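Local coordinates for protein aminopeptidase (Aneurinibacillus sp., PDB 2EK9) that probably acts as a zinc-dependent aminopeptidase of the M28 family, removing amino acids from the N-termini of peptides, at residues D221-G226 with R293-F298. Numbering follows the deposited sequence.
Sequences DIIIIG and RTIGMF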
loop_
_atom_site.group_PDB
_atom_site.type_symbol
_atom_site.label_atom_id
_atom_site.label_comp_id
_atom_site.label_asym_id
_atom_site.label_seq_id
_atom_site.Cartn_x
_atom_site.Cartn_y
_atom_site.Cartn_z
ATOM N N ASP A 221 -4.753 16.559 -21.871
ATOM C CA ASP A 221 -4.688 16.209 -20.456
ATOM C C ASP A 221 -4.860 14.714 -20.230
ATOM O O ASP A 221 -5.497 14.022 -21.022
ATOM C CB ASP A 221 -5.778 16.934 -19.659
ATOM C CG ASP A 221 -5.562 18.430 -19.584
ATOM O OD1 ASP A 221 -4.451 18.901 -19.900
ATOM O OD2 ASP A 221 -6.512 19.136 -19.188
ATOM N N ILE A 222 -4.295 14.230 -19.130
ATOM C CA ILE A 222 -4.389 12.828 -18.753
ATOM C C ILE A 222 -4.775 12.726 -17.277
ATOM O O ILE A 222 -4.303 13.505 -16.440
ATOM C CB ILE A 222 -3.031 12.095 -18.919
ATOM C CG1 ILE A 222 -2.584 12.105 -20.379
ATOM C CG2 ILE A 222 -3.148 10.664 -18.410
ATOM C CD1 ILE A 222 -1.174 11.552 -20.578
ATOM N N ILE A 223 -5.646 11.774 -16.965
ATOM C CA ILE A 223 -6.041 11.526 -15.586
ATOM C C ILE A 223 -5.896 10.028 -15.334
ATOM O O ILE A 223 -6.313 9.217 -16.155
ATOM C CB ILE A 223 -7.501 11.937 -15.296
ATOM C CG1 ILE A 223 -7.614 13.464 -15.229
ATOM C CG2 ILE A 223 -7.959 11.301 -13.986
ATOM C CD1 ILE A 223 -8.980 13.970 -14.770
ATOM N N ILE A 224 -5.292 9.678 -14.202
ATOM C CA ILE A 224 -5.082 8.284 -13.825
ATOM C C ILE A 224 -5.979 7.927 -12.646
ATOM O O ILE A 224 -6.070 8.680 -11.671
ATOM C CB ILE A 224 -3.611 8.022 -13.384
ATOM C CG1 ILE A 224 -2.636 8.353 -14.521
ATOM C CG2 ILE A 224 -3.445 6.559 -12.950
ATOM C CD1 ILE A 224 -2.615 7.343 -15.632
ATOM N N ILE A 225 -6.654 6.785 -12.755
ATOM C CA ILE A 225 -7.512 6.277 -11.692
ATOM C C ILE A 225 -6.951 4.897 -11.389
ATOM O O ILE A 225 -6.936 4.016 -12.264
ATOM C CB ILE A 225 -8.989 6.116 -12.130
ATOM C CG1 ILE A 225 -9.569 7.456 -12.599
ATOM C CG2 ILE A 225 -9.813 5.584 -10.966
ATOM C CD1 ILE A 225 -9.228 7.817 -14.035
ATOM N N GLY A 226 -6.478 4.704 -10.165
ATOM C CA GLY A 226 -5.899 3.421 -9.816
ATOM C C GLY A 226 -6.336 2.760 -8.523
ATOM O O GLY A 226 -7.054 3.338 -7.696
ATOM N N ARG A 293 1.653 16.210 -18.651
ATOM C CA ARG A 293 0.259 16.283 -19.086
ATOM C C ARG A 293 -0.721 15.588 -18.137
ATOM O O ARG A 293 -1.937 15.683 -18.320
ATOM C CB ARG A 293 0.098 15.685 -20.483
ATOM C CG ARG A 293 0.781 16.467 -21.585
ATOM C CD ARG A 293 0.387 15.929 -22.949
ATOM N NE ARG A 293 0.912 14.591 -23.201
ATOM C CZ ARG A 293 0.164 13.536 -23.509
ATOM N NH1 ARG A 293 -1.154 13.656 -23.596
ATOM N NH2 ARG A 293 0.736 12.362 -23.747
ATOM N N THR A 294 -0.208 14.881 -17.133
ATOM C CA THR A 294 -1.096 14.197 -16.197
ATOM C C THR A 294 -1.554 15.192 -15.133
ATOM O O THR A 294 -0.809 15.524 -14.211
ATOM C CB THR A 294 -0.393 12.988 -15.544
ATOM O OG1 THR A 294 -0.015 12.054 -16.565
ATOM C CG2 THR A 294 -1.335 12.289 -14.554
ATOM N N ILE A 295 -2.789 15.669 -15.270
ATOM C CA ILE A 295 -3.324 16.657 -14.341
ATOM C C ILE A 295 -3.724 16.091 -12.986
ATOM O O ILE A 295 -3.927 16.842 -12.030
ATOM C CB ILE A 295 -4.528 17.414 -14.960
ATOM C CG1 ILE A 295 -5.666 16.447 -15.293
ATOM C CG2 ILE A 295 -4.081 18.137 -16.226
ATOM C CD1 ILE A 295 -6.909 17.148 -15.835
ATOM N N GLY A 296 -3.817 14.768 -12.893
ATOM C CA GLY A 296 -4.186 14.169 -11.626
ATOM C C GLY A 296 -4.245 12.654 -11.590
ATOM O O GLY A 296 -4.523 11.999 -12.598
ATOM N N MET A 297 -3.969 12.099 -10.415
ATOM C CA MET A 297 -4.024 10.657 -10.210
ATOM C C MET A 297 -4.869 10.381 -8.966
ATOM O O MET A 297 -4.585 10.884 -7.875
ATOM C CB MET A 297 -2.610 10.081 -10.061
ATOM C CG MET A 297 -2.530 8.549 -9.968
ATOM S SD MET A 297 -2.827 7.928 -8.302
ATOM C CE MET A 297 -1.528 8.686 -7.498
ATOM N N PHE A 298 -5.935 9.606 -9.156
ATOM C CA PHE A 298 -6.856 9.241 -8.084
ATOM C C PHE A 298 -6.582 7.796 -7.659
ATOM O O PHE A 298 -6.734 6.878 -8.469
ATOM C CB PHE A 298 -8.310 9.331 -8.578
ATOM C CG PHE A 298 -8.785 10.729 -8.881
ATOM C CD1 PHE A 298 -9.747 11.337 -8.075
ATOM C CD2 PHE A 298 -8.293 11.430 -9.980
ATOM C CE1 PHE A 298 -10.215 12.618 -8.359
ATOM C CE2 PHE A 298 -8.756 12.717 -10.274
ATOM C CZ PHE A 298 -9.718 13.310 -9.463
#
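Ile222 CD1 lies over one face of the Arg293 guanidinium, 3.7 Å from NH1 and offset toward the rim of the group. The arginine reaches back over the start of the neighbouring strand, where a bend at chi3 (-68°) helps carry the group over Ile222; its NE is salt-bridged to Asp289 and its NH1 is hydrogen-bonded to Asn220 O. At the other end, the Phe298 ring has Ile224 O at its edge, in the ring plane, while Ile223 CG2 approaches CD2 obliquely at 4.0 Å.

Between these flat groups, the backbones of 222-226 and 294-298 run parallel, with axes 4.6 Å apart. Their pairing illustrates how a parallel sheet tolerates an extra residue. Ile222 pairs with Thr294, yet Ile224 pairs with Met297, so the second strand takes three residue steps where the first takes two, a beta bulge at Ile295. Its N still reaches Ile222 O at 2.9 Å, though the N-H points poorly (133°). Beyond it the bonds straighten: Ile224 N to Gly296 O, Phe298 N to Ile224 O at 2.7 Å, and Gly226 N to Phe298 O.

The Ile295 side chain, with CG1 between its backbone N and carbonyl carbon (chi1 61°), swings toward the partner strand, bringing CG1 within 3.6 Å of Ile223 CG1; its CG2 lies 3.7 Å from Asp221 CG. On the face of Ile222 and Thr294, Ile224 CB rests 3.6 Å from Met297 CG. On the other face, helix 382-400 packs against Ile223, Ile225 and Phe298. These are neighbouring inner strands of the alpha/beta zinc-exopeptidase fold, with strands 263-269 and 358-364 flanking the pair, and they lead toward the zinc ligands His228, at the end of strand 222-228, and Asp301, just past strand 294-300.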